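Local coordinates for CurF (Lyngbya majuscula, PDB 2Q35), which contains a crotonase-family ECH2 domain that probably decarboxylates an intermediate in polyketide chain beta-branching, at residues Y48-L53 and Q190-S195. The protein carries 1 engineered substitution. Residues are numbered along the deposited sequence; the frame is centred on the assembly and turned at random.
Sequences YKVVIL and QKIAKS
Lys49 spends its ammonium group on two main-chain carbonyls at once, those of Ala193 and Ser195, a clear case of a lysine bridging two carbonyls of a turn near the C-terminal end of helix 178-192. Its NZ donates to Ala193 O and to Ser195 O, each at 2.9 Å, and these two oxygens belong to the type I beta turn from Ile192 to Ser195. The two bonds differ in approach. Toward Ala193 O the donor comes fairly straight, with a C=O...N angle of 156° and only a modest tilt from the carbonyl plane; toward Ser195 O the angle drops to 136° and NZ stands well above the plane. With CG of Lys49 beside its backbone N (chi1 -63°) and the chain extended beyond CG, the side chain runs out to the two carbonyls, and Lys49 CD already passes 3.4 Å from Ala193 O. The positive charge would be expected to sit favourably beside these carbonyl oxygens near the helix's C-terminal end.

In the crotonase fold, built from a spiral of beta-beta-alpha units, this contact joins the end of helix 178-192 to the start of strand 50-54. Strand 13-18, next to that strand in the sheet, also touches the turn, through Val13 against Ala193, while Leu200 of helix 197-230 packs on both Lys49 and Ile192.

The apolar part of the contact centres on one methyl, Val50 CG2. It meets CG2 of Ile192 at 3.7 Å, the two side chains crossing at about a right angle, and lies 4.0 Å from Ala193 CB. This CG2, anti to the carbonyl carbon of Val50, is the branch that faces Ile192 and Ala193. At the two ends of the turn, Ile192 and Ser195 pack on Tyr156 of the second subunit.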
# COMPACT_ATOMS: atom_id res chain seq x y z
N TYR A 48 -7.12 11.96 -29.67
CA TYR A 48 -7.31 10.85 -28.74
C TYR A 48 -6.79 11.18 -27.35
O TYR A 48 -5.68 11.75 -27.21
CB TYR A 48 -6.68 9.56 -29.25
CG TYR A 48 -7.24 9.06 -30.56
CD1 TYR A 48 -8.47 9.51 -31.06
CD2 TYR A 48 -6.58 8.06 -31.27
CE1 TYR A 48 -9.00 9.00 -32.27
CE2 TYR A 48 -7.10 7.53 -32.44
CZ TYR A 48 -8.29 8.01 -32.95
OH TYR A 48 -8.79 7.50 -34.13
N LYS A 49 -7.57 10.81 -26.33
CA LYS A 49 -7.27 11.16 -24.95
C LYS A 49 -7.16 9.96 -24.00
O LYS A 49 -6.49 10.07 -22.97
CB LYS A 49 -8.32 12.12 -24.36
CG LYS A 49 -8.43 13.47 -25.02
CD LYS A 49 -9.51 14.20 -24.25
CE LYS A 49 -9.62 15.64 -24.60
NZ LYS A 49 -10.75 16.21 -23.85
N VAL A 50 -7.89 8.88 -24.29
CA VAL A 50 -7.91 7.68 -23.40
C VAL A 50 -7.93 6.45 -24.28
O VAL A 50 -8.68 6.41 -25.26
CB VAL A 50 -9.15 7.66 -22.44
CG1 VAL A 50 -9.10 6.45 -21.51
CG2 VAL A 50 -9.25 8.93 -21.60
N VAL A 51 -7.10 5.46 -23.97
CA VAL A 51 -7.12 4.18 -24.68
C VAL A 51 -7.73 3.10 -23.77
O VAL A 51 -7.34 2.99 -22.60
CB VAL A 51 -5.69 3.74 -25.00
CG1 VAL A 51 -5.70 2.29 -25.53
CG2 VAL A 51 -5.05 4.68 -26.01
N ILE A 52 -8.71 2.35 -24.28
CA ILE A 52 -9.19 1.16 -23.59
C ILE A 52 -8.61 -0.04 -24.30
O ILE A 52 -8.90 -0.27 -25.50
CB ILE A 52 -10.74 1.13 -23.60
CG1 ILE A 52 -11.25 2.38 -22.84
CG2 ILE A 52 -11.27 -0.16 -22.91
CD1 ILE A 52 -12.73 2.50 -22.80
N LEU A 53 -7.79 -0.81 -23.60
CA LEU A 53 -7.21 -2.04 -24.16
C LEU A 53 -8.00 -3.25 -23.69
O LEU A 53 -8.18 -3.45 -22.50
CB LEU A 53 -5.75 -2.16 -23.71
CG LEU A 53 -4.96 -3.39 -24.17
CD1 LEU A 53 -4.85 -3.51 -25.70
CD2 LEU A 53 -3.54 -3.40 -23.52
N GLN A 190 -14.70 7.77 -20.29
CA GLN A 190 -15.42 9.00 -20.64
C GLN A 190 -15.25 10.05 -19.54
O GLN A 190 -15.16 11.24 -19.84
CB GLN A 190 -16.92 8.69 -20.90
CG GLN A 190 -17.13 7.90 -22.22
CD GLN A 190 -16.74 8.66 -23.50
OE1 GLN A 190 -16.70 9.88 -23.53
NE2 GLN A 190 -16.48 7.92 -24.56
N LYS A 191 -15.19 9.62 -18.28
CA LYS A 191 -14.97 10.58 -17.18
C LYS A 191 -13.60 11.20 -17.31
O LYS A 191 -13.45 12.41 -17.19
CB LYS A 191 -15.04 9.90 -15.82
CG LYS A 191 -16.44 9.51 -15.42
CD LYS A 191 -16.40 8.72 -14.14
CE LYS A 191 -17.81 8.21 -13.80
NZ LYS A 191 -17.82 7.66 -12.42
N ILE A 192 -12.62 10.34 -17.55
CA ILE A 192 -11.23 10.83 -17.68
C ILE A 192 -11.12 11.81 -18.85
O ILE A 192 -10.44 12.85 -18.73
CB ILE A 192 -10.26 9.66 -17.81
CG1 ILE A 192 -10.24 8.86 -16.51
CG2 ILE A 192 -8.83 10.16 -18.13
CD1 ILE A 192 -9.44 7.54 -16.62
N ALA A 193 -11.77 11.47 -19.97
CA ALA A 193 -11.65 12.28 -21.21
C ALA A 193 -12.27 13.67 -21.12
O ALA A 193 -12.14 14.45 -22.07
CB ALA A 193 -12.21 11.52 -22.43
N LYS A 194 -12.98 13.97 -20.02
CA LYS A 194 -13.52 15.34 -19.82
C LYS A 194 -12.42 16.40 -19.65
O LYS A 194 -12.68 17.59 -19.84
CB LYS A 194 -14.50 15.41 -18.64
CG LYS A 194 -15.81 14.69 -18.91
CD LYS A 194 -16.81 14.91 -17.78
CE LYS A 194 -18.08 14.14 -18.03
NZ LYS A 194 -19.04 14.32 -16.90
N SER A 195 -11.22 15.96 -19.30
CA SER A 195 -10.09 16.88 -19.10
C SER A 195 -9.39 17.21 -20.41
O SER A 195 -9.41 16.40 -21.34
CB SER A 195 -9.07 16.23 -18.18
OG SER A 195 -9.58 16.10 -16.87